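Translation initiation factor eIF2B subunit gamma (PDB 5B04) serves as the gamma subunit of eIF2B, the complex that catalyses exchange of GDP for GTP on the gamma subunit of initiation factor eIF2. Local coordinates at residues Gly197-Thr202 / Trp226-Val231; Pro168-Val173 / Ile313-Ile318; Lys376-Lys381 / Asn393-Asp398; Ala337-Glu342 / Asp359-Glu364. The protein carries 3 engineered substitutions. All coordinates share one frame; numbering follows the deposited sequence.

Contact 1. Residues Gly197-Thr202 / Trp226-Val231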
loop_
_atom_site.group_PDB
_atom_site.type_symbol
_atom_site.label_atom_id
_atom_site.label_comp_id
_atom_site.label_asym_id
_atom_site.label_seq_id
_atom_site.Cartn_x
_atom_site.Cartn_y
_atom_site.Cartn_z
ATOM N N GLY E 197 -50.573 30.996 6.001
ATOM C CA GLY E 197 -50.055 29.770 6.577
ATOM C C GLY E 197 -49.322 28.928 5.550
ATOM O O GLY E 197 -49.940 28.358 4.652
ATOM N N ILE E 198 -48.002 28.852 5.677
ATOM C CA ILE E 198 -47.185 28.097 4.731
ATOM C C ILE E 198 -46.457 26.944 5.413
ATOM O O ILE E 198 -46.235 26.970 6.624
ATOM C CB ILE E 198 -46.151 29.003 4.030
ATOM C CG1 ILE E 198 -45.297 29.748 5.059
ATOM C CG2 ILE E 198 -46.849 29.985 3.107
ATOM C CD1 ILE E 198 -43.902 29.179 5.236
ATOM N N GLU E 199 -46.081 25.936 4.632
ATOM C CA GLU E 199 -45.427 24.764 5.199
ATOM C C GLU E 199 -44.000 24.539 4.710
ATOM O O GLU E 199 -43.768 23.903 3.682
ATOM C CB GLU E 199 -46.240 23.499 4.919
ATOM C CG GLU E 199 -45.615 22.258 5.546
ATOM C CD GLU E 199 -46.068 20.973 4.895
ATOM O OE1 GLU E 199 -46.540 20.076 5.622
ATOM O OE2 GLU E 199 -45.950 20.855 3.657
ATOM N N GLU E 200 -43.052 25.092 5.453
ATOM C CA GLU E 200 -41.710 24.543 5.527
ATOM C C GLU E 200 -41.904 23.224 6.265
ATOM O O GLU E 200 -42.518 23.237 7.330
ATOM C CB GLU E 200 -40.790 25.491 6.292
ATOM C CG GLU E 200 -41.515 26.143 7.474
ATOM C CD GLU E 200 -40.729 27.244 8.151
ATOM O OE1 GLU E 200 -39.554 27.458 7.788
ATOM O OE2 GLU E 200 -41.294 27.897 9.054
ATOM N N LYS E 201 -41.437 22.077 5.769
ATOM C CA LYS E 201 -40.549 21.825 4.628
ATOM C C LYS E 201 -40.916 22.334 3.230
ATOM O O LYS E 201 -40.128 23.018 2.578
ATOM C CB LYS E 201 -40.397 20.306 4.525
ATOM C CG LYS E 201 -41.615 19.598 5.127
ATOM C CD LYS E 201 -41.704 18.118 4.807
ATOM C CE LYS E 201 -43.030 17.548 5.307
ATOM N NZ LYS E 201 -44.190 17.970 4.467
ATOM N N THR E 202 -42.105 21.961 2.770
ATOM C CA THR E 202 -42.448 22.008 1.352
ATOM C C THR E 202 -42.633 23.405 0.760
ATOM O O THR E 202 -42.804 23.544 -0.452
ATOM C CB THR E 202 -43.737 21.210 1.091
ATOM O OG1 THR E 202 -44.825 21.808 1.807
ATOM C CG2 THR E 202 -43.567 19.773 1.555
ATOM N N TRP E 226 -53.908 16.571 9.354
ATOM C CA TRP E 226 -53.409 15.201 9.436
ATOM C C TRP E 226 -52.346 15.027 8.366
ATOM O O TRP E 226 -51.290 14.439 8.599
ATOM C CB TRP E 226 -54.539 14.189 9.272
ATOM C CG TRP E 226 -55.414 14.132 10.476
ATOM C CD1 TRP E 226 -56.725 14.496 10.557
ATOM C CD2 TRP E 226 -55.030 13.711 11.788
ATOM N NE1 TRP E 226 -57.187 14.314 11.839
ATOM C CE2 TRP E 226 -56.164 13.834 12.614
ATOM C CE3 TRP E 226 -53.838 13.234 12.344
ATOM C CZ2 TRP E 226 -56.141 13.498 13.966
ATOM C CZ3 TRP E 226 -53.817 12.903 13.684
ATOM C CH2 TRP E 226 -54.961 13.036 14.481
ATOM N N LYS E 227 -52.643 15.558 7.186
ATOM C CA LYS E 227 -51.621 15.845 6.194
ATOM C C LYS E 227 -50.944 17.086 6.754
ATOM O O LYS E 227 -51.516 17.729 7.617
ATOM C CB LYS E 227 -52.216 16.106 4.799
ATOM C CG LYS E 227 -52.840 14.906 4.047
ATOM C CD LYS E 227 -53.435 13.824 4.943
ATOM C CE LYS E 227 -54.178 12.768 4.149
ATOM N NZ LYS E 227 -54.539 11.604 5.006
ATOM N N HIS E 228 -49.741 17.422 6.303
ATOM C CA HIS E 228 -49.101 18.674 6.725
ATOM C C HIS E 228 -49.232 18.983 8.224
ATOM O O HIS E 228 -49.869 19.971 8.590
ATOM C CB HIS E 228 -49.696 19.848 5.942
ATOM C CG HIS E 228 -49.698 19.653 4.459
ATOM N ND1 HIS E 228 -48.540 19.574 3.716
ATOM C CD2 HIS E 228 -50.719 19.526 3.579
ATOM C CE1 HIS E 228 -48.848 19.407 2.442
ATOM N NE2 HIS E 228 -50.164 19.373 2.332
ATOM N N PRO E 229 -48.648 18.142 9.092
ATOM C CA PRO E 229 -48.861 18.300 10.539
ATOM C C PRO E 229 -48.337 19.618 11.101
ATOM O O PRO E 229 -48.718 20.005 12.207
ATOM C CB PRO E 229 -48.087 17.124 11.138
ATOM C CG PRO E 229 -47.067 16.777 10.113
ATOM C CD PRO E 229 -47.715 17.044 8.789
ATOM N N ARG E 230 -47.474 20.294 10.350
ATOM C CA ARG E 230 -46.869 21.537 10.811
ATOM C C ARG E 230 -47.155 22.692 9.859
ATOM O O ARG E 230 -46.810 22.635 8.678
ATOM C CB ARG E 230 -45.362 21.357 10.980
ATOM C CG ARG E 230 -44.977 20.171 11.848
ATOM C CD ARG E 230 -43.475 20.101 12.034
ATOM N NE ARG E 230 -42.936 21.372 12.504
ATOM C CZ ARG E 230 -41.653 21.587 12.772
ATOM N NH1 ARG E 230 -40.768 20.613 12.618
ATOM N NH2 ARG E 230 -41.256 22.779 13.195
ATOM N N VAL E 231 -47.791 23.739 10.380
ATOM C CA VAL E 231 -48.106 24.923 9.587
ATOM C C VAL E 231 -47.623 26.192 10.287
ATOM O O VAL E 231 -47.893 26.397 11.469
ATOM C CB VAL E 231 -49.621 25.048 9.321
ATOM C CG1 VAL E 231 -49.893 26.155 8.312
ATOM C CG2 VAL E 231 -50.196 23.726 8.834
#

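Contact 2. Residues Pro168-Val173 / Ile313-Ile318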
loop_
_atom_site.group_PDB
_atom_site.type_symbol
_atom_site.label_atom_id
_atom_site.label_comp_id
_atom_site.label_asym_id
_atom_site.label_seq_id
_atom_site.Cartn_x
_atom_site.Cartn_y
_atom_site.Cartn_z
ATOM N N PRO E 168 -44.912 23.950 -9.525
ATOM C CA PRO E 168 -46.229 24.051 -8.895
ATOM C C PRO E 168 -47.281 24.569 -9.863
ATOM O O PRO E 168 -46.938 25.063 -10.938
ATOM C CB PRO E 168 -45.987 25.052 -7.770
ATOM C CG PRO E 168 -44.983 25.992 -8.358
ATOM C CD PRO E 168 -44.122 25.178 -9.308
ATOM N N SER E 169 -48.549 24.458 -9.484
ATOM C CA SER E 169 -49.625 25.018 -10.288
ATOM C C SER E 169 -49.554 26.538 -10.248
ATOM O O SER E 169 -49.933 27.216 -11.203
ATOM C CB SER E 169 -50.983 24.528 -9.789
ATOM O OG SER E 169 -51.033 23.113 -9.789
ATOM N N ALA E 170 -49.052 27.064 -9.135
ATOM C CA ALA E 170 -48.903 28.502 -8.959
ATOM C C ALA E 170 -47.883 28.828 -7.873
ATOM O O ALA E 170 -47.764 28.110 -6.881
ATOM C CB ALA E 170 -50.240 29.134 -8.625
ATOM N N LEU E 171 -47.151 29.918 -8.071
ATOM C CA LEU E 171 -46.212 30.405 -7.070
ATOM C C LEU E 171 -46.490 31.870 -6.756
ATOM O O LEU E 171 -46.471 32.720 -7.647
ATOM C CB LEU E 171 -44.770 30.232 -7.547
ATOM C CG LEU E 171 -43.695 30.879 -6.671
ATOM C CD1 LEU E 171 -43.530 30.125 -5.360
ATOM C CD2 LEU E 171 -42.379 30.958 -7.416
ATOM N N ALA E 172 -46.751 32.160 -5.486
ATOM C CA ALA E 172 -47.051 33.521 -5.063
ATOM C C ALA E 172 -45.977 34.059 -4.128
ATOM O O ALA E 172 -45.542 33.372 -3.204
ATOM C CB ALA E 172 -48.408 33.577 -4.392
ATOM N N VAL E 173 -45.555 35.295 -4.372
ATOM C CA VAL E 173 -44.532 35.926 -3.552
ATOM C C VAL E 173 -45.153 36.721 -2.410
ATOM O O VAL E 173 -46.102 37.479 -2.611
ATOM C CB VAL E 173 -43.635 36.856 -4.391
ATOM C CG1 VAL E 173 -42.549 37.478 -3.526
ATOM C CG2 VAL E 173 -43.020 36.090 -5.551
ATOM N N ILE E 313 -52.434 18.883 -7.646
ATOM C CA ILE E 313 -52.262 20.334 -7.664
ATOM C C ILE E 313 -51.415 20.797 -6.473
ATOM O O ILE E 313 -51.361 20.122 -5.448
ATOM C CB ILE E 313 -53.642 21.045 -7.659
ATOM C CG1 ILE E 313 -53.506 22.538 -7.963
ATOM C CG2 ILE E 313 -54.365 20.813 -6.340
ATOM C CD1 ILE E 313 -54.815 23.209 -8.310
ATOM N N ALA E 314 -50.733 21.930 -6.621
ATOM C CA ALA E 314 -49.869 22.442 -5.561
ATOM C C ALA E 314 -49.559 23.924 -5.738
ATOM O O ALA E 314 -49.421 24.411 -6.860
ATOM C CB ALA E 314 -48.573 21.644 -5.504
ATOM N N LYS E 315 -49.442 24.634 -4.620
ATOM C CA LYS E 315 -49.086 26.046 -4.652
ATOM C C LYS E 315 -48.103 26.419 -3.562
ATOM O O LYS E 315 -48.264 26.043 -2.402
ATOM C CB LYS E 315 -50.329 26.908 -4.538
ATOM C CG LYS E 315 -51.009 27.078 -5.856
ATOM C CD LYS E 315 -52.432 27.439 -5.650
ATOM C CE LYS E 315 -52.547 28.746 -4.921
ATOM N NZ LYS E 315 -53.524 29.559 -5.657
ATOM N N ASP E 316 -47.080 27.169 -3.952
ATOM C CA ASP E 316 -46.004 27.521 -3.044
ATOM C C ASP E 316 -45.930 29.021 -2.813
ATOM O O ASP E 316 -46.236 29.818 -3.700
ATOM C CB ASP E 316 -44.667 27.015 -3.587
ATOM C CG ASP E 316 -44.562 25.504 -3.563
ATOM O OD1 ASP E 316 -45.608 24.828 -3.661
ATOM O OD2 ASP E 316 -43.430 24.989 -3.449
ATOM N N GLY E 317 -45.525 29.395 -1.606
ATOM C CA GLY E 317 -45.269 30.781 -1.286
ATOM C C GLY E 317 -43.779 30.997 -1.139
ATOM O O GLY E 317 -43.044 30.076 -0.781
ATOM N N ILE E 318 -43.325 32.207 -1.433
ATOM C CA ILE E 318 -41.930 32.560 -1.229
ATOM C C ILE E 318 -41.844 33.924 -0.555
ATOM O O ILE E 318 -42.463 34.893 -0.996
ATOM C CB ILE E 318 -41.137 32.558 -2.555
ATOM C CG1 ILE E 318 -39.730 33.124 -2.345
ATOM C CG2 ILE E 318 -41.876 33.329 -3.631
ATOM C CD1 ILE E 318 -38.901 33.176 -3.610
#

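Contact 3. Residues Lys376-Lys381 / Asn393-Asp398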
loop_
_atom_site.group_PDB
_atom_site.type_symbol
_atom_site.label_atom_id
_atom_site.label_comp_id
_atom_site.label_asym_id
_atom_site.label_seq_id
_atom_site.Cartn_x
_atom_site.Cartn_y
_atom_site.Cartn_z
ATOM N N LYS E 376 -36.262 66.821 2.252
ATOM C CA LYS E 376 -36.829 65.473 2.220
ATOM C C LYS E 376 -38.090 65.388 1.360
ATOM O O LYS E 376 -39.159 65.054 1.862
ATOM C CB LYS E 376 -37.150 64.999 3.643
ATOM C CG LYS E 376 -35.938 64.834 4.546
ATOM C CD LYS E 376 -36.355 64.689 6.004
ATOM C CE LYS E 376 -35.177 64.300 6.885
ATOM N NZ LYS E 376 -35.419 64.623 8.320
ATOM N N SER E 377 -37.973 65.689 0.069
ATOM C CA SER E 377 -39.151 65.713 -0.795
ATOM C C SER E 377 -38.861 65.420 -2.268
ATOM O O SER E 377 -37.862 65.872 -2.822
ATOM C CB SER E 377 -39.851 67.068 -0.679
ATOM O OG SER E 377 -40.514 67.190 0.567
ATOM N N ILE E 378 -39.762 64.674 -2.900
ATOM C CA ILE E 378 -39.624 64.332 -4.311
ATOM C C ILE E 378 -40.451 65.283 -5.173
ATOM O O ILE E 378 -41.659 65.425 -4.973
ATOM C CB ILE E 378 -40.049 62.871 -4.592
ATOM C CG1 ILE E 378 -38.962 61.891 -4.137
ATOM C CG2 ILE E 378 -40.323 62.667 -6.074
ATOM C CD1 ILE E 378 -38.889 61.669 -2.636
ATOM N N ILE E 379 -39.795 65.939 -6.125
ATOM C CA ILE E 379 -40.457 66.919 -6.980
ATOM C C ILE E 379 -40.460 66.478 -8.443
ATOM O O ILE E 379 -39.430 66.072 -8.982
ATOM C CB ILE E 379 -39.787 68.301 -6.868
ATOM C CG1 ILE E 379 -39.713 68.736 -5.403
ATOM C CG2 ILE E 379 -40.537 69.333 -7.699
ATOM C CD1 ILE E 379 -39.188 70.141 -5.203
ATOM N N GLY E 380 -41.625 66.569 -9.079
ATOM C CA GLY E 380 -41.797 66.124 -10.449
ATOM C C GLY E 380 -41.125 66.993 -11.496
ATOM O O GLY E 380 -40.174 67.717 -11.206
ATOM N N LYS E 381 -41.636 66.921 -12.722
ATOM C CA LYS E 381 -40.998 67.562 -13.865
ATOM C C LYS E 381 -41.600 68.934 -14.179
ATOM O O LYS E 381 -42.799 69.146 -14.007
ATOM C CB LYS E 381 -41.092 66.646 -15.089
ATOM C CG LYS E 381 -39.834 66.618 -15.943
ATOM C CD LYS E 381 -39.795 65.425 -16.886
ATOM C CE LYS E 381 -41.185 64.995 -17.325
ATOM N NZ LYS E 381 -41.157 63.663 -17.989
ATOM N N ASN E 393 -41.093 66.441 3.710
ATOM C CA ASN E 393 -41.700 65.109 3.642
ATOM C C ASN E 393 -42.833 65.016 2.628
ATOM O O ASN E 393 -43.812 64.303 2.841
ATOM C CB ASN E 393 -42.207 64.677 5.019
ATOM C CG ASN E 393 -41.163 63.911 5.808
ATOM O OD1 ASN E 393 -40.112 63.550 5.279
ATOM N ND2 ASN E 393 -41.453 63.650 7.077
ATOM N N SER E 394 -42.687 65.731 1.519
ATOM C CA SER E 394 -43.750 65.801 0.529
ATOM C C SER E 394 -43.353 65.184 -0.803
ATOM O O SER E 394 -42.181 64.918 -1.057
ATOM C CB SER E 394 -44.180 67.253 0.319
ATOM O OG SER E 394 -44.809 67.766 1.480
ATOM N N ILE E 395 -44.331 64.933 -1.645
ATOM C CA ILE E 395 -44.058 64.463 -2.975
ATOM C C ILE E 395 -44.762 65.338 -3.978
ATOM O O ILE E 395 -45.943 65.577 -3.864
ATOM C CB ILE E 395 -44.565 63.047 -3.144
ATOM C CG1 ILE E 395 -43.837 62.125 -2.197
ATOM C CG2 ILE E 395 -44.326 62.575 -4.550
ATOM C CD1 ILE E 395 -44.742 61.069 -1.640
ATOM N N LEU E 396 -44.040 65.796 -4.982
ATOM C CA LEU E 396 -44.645 66.627 -5.992
ATOM C C LEU E 396 -44.507 66.031 -7.358
ATOM O O LEU E 396 -43.423 65.734 -7.807
ATOM C CB LEU E 396 -43.997 67.989 -5.993
ATOM C CG LEU E 396 -44.061 68.755 -4.691
ATOM C CD1 LEU E 396 -43.291 70.036 -4.869
ATOM C CD2 LEU E 396 -45.505 69.050 -4.363
ATOM N N MET E 397 -45.621 65.925 -8.045
ATOM C CA MET E 397 -45.669 65.306 -9.336
ATOM C C MET E 397 -45.276 66.297 -10.400
ATOM O O MET E 397 -44.688 67.310 -10.102
ATOM C CB MET E 397 -47.057 64.788 -9.592
ATOM C CG MET E 397 -47.646 64.126 -8.380
ATOM S SD MET E 397 -48.300 62.542 -8.862
ATOM C CE MET E 397 -49.659 62.371 -7.738
ATOM N N ASP E 398 -45.520 65.955 -11.651
ATOM C CA ASP E 398 -45.110 66.784 -12.762
ATOM C C ASP E 398 -45.824 68.110 -12.839
ATOM O O ASP E 398 -46.998 68.211 -12.530
ATOM C CB ASP E 398 -45.367 66.046 -14.060
ATOM C CG ASP E 398 -45.018 64.612 -13.974
ATOM O OD1 ASP E 398 -43.828 64.323 -13.821
ATOM O OD2 ASP E 398 -45.929 63.778 -14.059
#

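Contact 4. Residues Ala337-Glu342 / Asp359-Glu364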
loop_
_atom_site.group_PDB
_atom_site.type_symbol
_atom_site.label_atom_id
_atom_site.label_comp_id
_atom_site.label_asym_id
_atom_site.label_seq_id
_atom_site.Cartn_x
_atom_site.Cartn_y
_atom_site.Cartn_z
ATOM N N ALA E 337 -40.302 57.324 -0.622
ATOM C CA ALA E 337 -39.261 57.654 0.342
ATOM C C ALA E 337 -38.238 56.527 0.431
ATOM O O ALA E 337 -37.046 56.769 0.615
ATOM C CB ALA E 337 -39.870 57.931 1.708
ATOM N N LYS E 338 -38.716 55.295 0.288
ATOM C CA LYS E 338 -37.867 54.115 0.407
ATOM C C LYS E 338 -36.917 53.985 -0.781
ATOM O O LYS E 338 -35.932 53.249 -0.722
ATOM C CB LYS E 338 -38.730 52.854 0.534
ATOM C CG LYS E 338 -37.979 51.607 0.973
ATOM C CD LYS E 338 -37.419 51.761 2.378
ATOM C CE LYS E 338 -36.564 50.564 2.766
ATOM N NZ LYS E 338 -37.332 49.288 2.723
ATOM N N LEU E 339 -37.200 54.716 -1.855
ATOM C CA LEU E 339 -36.480 54.512 -3.102
ATOM C C LEU E 339 -35.279 55.451 -3.235
ATOM O O LEU E 339 -34.623 55.496 -4.274
ATOM C CB LEU E 339 -37.446 54.665 -4.290
ATOM C CG LEU E 339 -36.962 54.596 -5.741
ATOM C CD1 LEU E 339 -37.963 53.843 -6.578
ATOM C CD2 LEU E 339 -36.751 55.986 -6.311
ATOM N N THR E 340 -34.902 56.149 -2.173
ATOM C CA THR E 340 -33.707 56.978 -2.318
ATOM C C THR E 340 -32.393 56.339 -1.791
ATOM O O THR E 340 -31.844 56.786 -0.777
ATOM C CB THR E 340 -33.924 58.371 -1.641
ATOM O OG1 THR E 340 -35.213 58.888 -1.996
ATOM C CG2 THR E 340 -32.859 59.370 -2.087
ATOM N N PRO E 341 -31.927 55.238 -2.438
ATOM C CA PRO E 341 -30.548 54.761 -2.637
ATOM C C PRO E 341 -29.680 55.586 -3.613
ATOM O O PRO E 341 -28.978 54.977 -4.416
ATOM C CB PRO E 341 -30.757 53.346 -3.252
ATOM C CG PRO E 341 -32.245 53.027 -3.095
ATOM C CD PRO E 341 -32.775 54.062 -2.158
ATOM N N GLU E 342 -29.695 56.915 -3.558
ATOM C CA GLU E 342 -28.852 57.707 -4.469
ATOM C C GLU E 342 -28.051 58.778 -3.734
ATOM O O GLU E 342 -28.445 59.233 -2.658
ATOM C CB GLU E 342 -29.698 58.350 -5.573
ATOM C CG GLU E 342 -30.481 57.356 -6.418
ATOM C CD GLU E 342 -31.846 57.043 -5.831
ATOM O OE1 GLU E 342 -32.111 55.866 -5.507
ATOM O OE2 GLU E 342 -32.654 57.985 -5.685
ATOM N N ASP E 359 -30.471 65.996 -0.678
ATOM C CA ASP E 359 -30.821 64.673 -0.153
ATOM C C ASP E 359 -32.100 64.109 -0.796
ATOM O O ASP E 359 -32.433 62.936 -0.618
ATOM C CB ASP E 359 -30.938 64.744 1.383
ATOM C CG ASP E 359 -31.609 63.527 1.989
ATOM O OD1 ASP E 359 -30.896 62.561 2.334
ATOM O OD2 ASP E 359 -32.849 63.545 2.135
ATOM N N CYS E 360 -32.788 64.930 -1.584
ATOM C CA CYS E 360 -34.054 64.521 -2.182
ATOM C C CYS E 360 -34.099 64.772 -3.690
ATOM O O CYS E 360 -33.190 65.378 -4.251
ATOM C CB CYS E 360 -35.209 65.241 -1.491
ATOM S SG CYS E 360 -35.009 67.032 -1.346
ATOM N N MET E 361 -35.149 64.309 -4.339
ATOM C CA MET E 361 -35.180 64.307 -5.776
ATOM C C MET E 361 -36.102 65.340 -6.357
ATOM O O MET E 361 -37.226 65.490 -5.940
ATOM C CB MET E 361 -35.601 62.945 -6.290
ATOM C CG MET E 361 -35.226 61.794 -5.397
ATOM S SD MET E 361 -35.804 60.279 -6.134
ATOM C CE MET E 361 -34.371 59.884 -7.095
ATOM N N VAL E 362 -35.588 66.063 -7.329
ATOM C CA VAL E 362 -36.341 67.050 -8.050
ATOM C C VAL E 362 -36.085 66.822 -9.520
ATOM O O VAL E 362 -34.958 66.605 -9.911
ATOM C CB VAL E 362 -35.814 68.419 -7.688
ATOM C CG1 VAL E 362 -34.313 68.424 -7.859
ATOM C CG2 VAL E 362 -36.463 69.477 -8.543
ATOM N N ASN E 363 -37.118 66.878 -10.342
ATOM C CA ASN E 363 -36.957 66.531 -11.746
ATOM C C ASN E 363 -36.566 67.644 -12.673
ATOM O O ASN E 363 -36.146 68.690 -12.238
ATOM C CB ASN E 363 -38.168 65.811 -12.303
ATOM C CG ASN E 363 -37.779 64.636 -13.155
ATOM O OD1 ASN E 363 -36.611 64.410 -13.414
ATOM N ND2 ASN E 363 -38.757 63.883 -13.592
ATOM N N GLU E 364 -36.657 67.363 -13.964
ATOM C CA GLU E 364 -36.295 68.294 -15.022
ATOM C C GLU E 364 -37.234 69.460 -15.288
ATOM O O GLU E 364 -38.424 69.410 -15.012
ATOM C CB GLU E 364 -36.089 67.528 -16.309
ATOM C CG GLU E 364 -35.221 66.304 -16.137
ATOM C CD GLU E 364 -35.329 65.359 -17.305
ATOM O OE1 GLU E 364 -35.854 65.774 -18.355
ATOM O OE2 GLU E 364 -34.897 64.200 -17.167
#

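Contact 1. Residues Gly197-Thr202 / Trp226-Val231
Glu-199 brings its carboxylate to the ND1 edge of the His-228 imidazole. ND1 of His-228 lies 2.8 Å from OE1 of Glu-199 and gives it a weak hydrogen bond, bent to 145° at the proton. OE1 sits in the plane of the ring, but the carboxylate is turned 66° out of that plane, and the two side chains cross nearly at right angles. CG of Glu-199 stands anti to the backbone N (chi1 -178°), which sets it 3.4 Å from the carbonyl O of Arg-230, and the extended chain beyond it carries the carboxylate to the ring. A second charge approaches from the same segment: NZ of Lys-201 makes a long, weak salt bridge of 3.4 Å with OE1 of Glu-199. A glutamine in place of Glu-199 would probably leave the ammonium of Lys-201 without its counter-charge and weaken the hold on the imidazole. Farther along the strands, CG1 of Val-231 packs 4.0 Å from C of Gly-197. Strand 196-199 runs antiparallel between hairpin partner 204-207, whose Leu-206 touches Glu-199, His-228 and Val-231, and strand 230-245. Arg-230 and Val-231 also pair with a strand of the epsilon subunit, extending the sheet across the interface, and Arg-230 forms a salt bridge there with Glu-213 of that subunit.

Contact 2. Residues Pro168-Val173 / Ile313-Ile318
A parallel strand pair in the mixed sheet of the nucleotidyltransferase-like domain joins Ala-170 to Val-173 with Lys-315 to Ile-318. The strands run 4.8 Å apart at an angle of 21°, and their backbone bonds switch from one strand to the other: Asp-316 N to Ala-170 O, Ala-172 N to Asp-316 O (3.0 Å), and Ile-318 N to Ala-172 O. Ahead of the strands, Ser-169 N bonds to Ala-314 O at 2.8 Å, while Ser-169 OG, anti to its own carbonyl carbon (chi1 -56°), takes a weak bond of 3.4 Å from Ala-314 N. In this GT-A-type fold the pair brings segment 313-318, some 140 residues later in the chain, in beside strand 170-176, and strand 230-245 flanks 170-176 antiparallel on its other edge. Leu-171, Val-173, Asp-316 and Ile-318 share one face, over which helix 156-166 lies, its Val-159 touching Leu-171 and Val-173. CG2 of Val-173 and CG2 of Ile-318 lie alongside each other, 3.6 Å apart and pointing the same way, and CD1 of Leu-171 reaches to 4.0 Å from CG2 of Ile-318. Asp-316 is a charge on this largely apolar face, answered by a salt bridge from OD2 to Lys-162 of the helix. On the reverse face CB of Ala-170 rests 3.5 Å from CG of Lys-315, whose bent chain delivers NZ to the carbonyl of Leu-266.

Contact 3. Residues Lys376-Lys381 / Asn393-Asp398
The hydroxyl of Ser-377 accepts a fairly straight hydrogen bond from the backbone of Ser-394, OG to N 2.8 Å with 162° at the proton. With OG anti to the carbonyl carbon and beside its own N (chi1 -73°), the hydroxyl is turned toward the next strand, and the carbonyls of Lys-375 and Val-391 lie within weak bonding range of it. An alanine here is likely to leave the amide of Ser-394 without this acceptor. Beyond the serine the backbones pair directly: Ile-378 N bonds to Ser-394 O at 3.1 Å, the donor lying in the carbonyl plane, and Ile-378 O receives Leu-396 N over a distance modelled too short to be trusted. These are successive coils of the left-handed beta-helix, the hexapeptide-repeat fold of this family, stacked in register and only 3° apart in direction. Equivalent positions therefore sit one above the other. Ile-379 and Leu-396 lie side by side on the same face, CG1 of the isoleucine 3.8 Å from CD1 of the leucine, and both touch Ile-385. On the opposite face Ile-378 and Ile-395 bring their CG2 atoms to 4.3 Å from each other, and both meet Ile-336 of helix 332-338. Ser-394 passes the serine pattern on to the following coil, its OG bonding to Cys-411 N. At the exposed end of the pair, CB of Lys-376 lies 3.7 Å from OD1 of Asn-393, the two chains pointing the same way.

Contact 4. Residues Ala337-Glu342 / Asp359-Glu364
Asp-359 meets Thr-340 through its backbone, the carbonyl O lying 3.9 Å from the methyl CG2 of the threonine. The meeting place is the start of the left-handed beta-helix: segment 359-364 is a loop between its short strands 356-358 and 367-368, and segment 337-342 is the chain leaving helix 332-338 on its way to that domain. CG2 of Thr-340 faces the loop because it stands anti to the backbone N, which leaves OG1 beside that N (chi1 -45°). Two residues further along, Met-361 carries most of the contact. Its side chain starts toward segment 337-342 and bends at chi3 (90°), crossing Glu-342 at about a right angle. SD of Met-361 is 4.4 Å from CD2 of Leu-339 and equally far from OG1 of Thr-340, so the thioether passes the chain just after helix 332-338 at loose van der Waals range. Met-361 also packs on Ile-378 in the next coil and on Asn-69, while Leu-339 reaches Ile-67; the loop thus links the coil to the N-terminal domain. OE2 of Glu-342, on a chain bent at chi2, has the methyl CE of Met-361 as its nearest atom across the contact, 2.9 Å away.

The contacts fall into two clusters, one in each domain. Contacts 1 and 2 belong to the nucleotidyltransferase-like sheet, with centres 14 Å apart; contact 1 is nested in the chain loop that contact 2 closes, and Thr-202 O comes to 3.4 Å from Asp-316 OD2. Contacts 3 and 4 have centres 9 Å apart in and beside the beta-helix, where Met-361 and Asn-363 of contact 4 probably bond through their backbones to Ile-379 and Gly-380 of contact 3. Between clusters the gap is wide: the centres of contacts 1 and 3 lie 46 Å apart, on opposite sides of the chain's centre. Helix 332-338, following strand 315-319, leads from contact 2 to contact 4; the nearest atoms of these two contacts are about 14 Å apart.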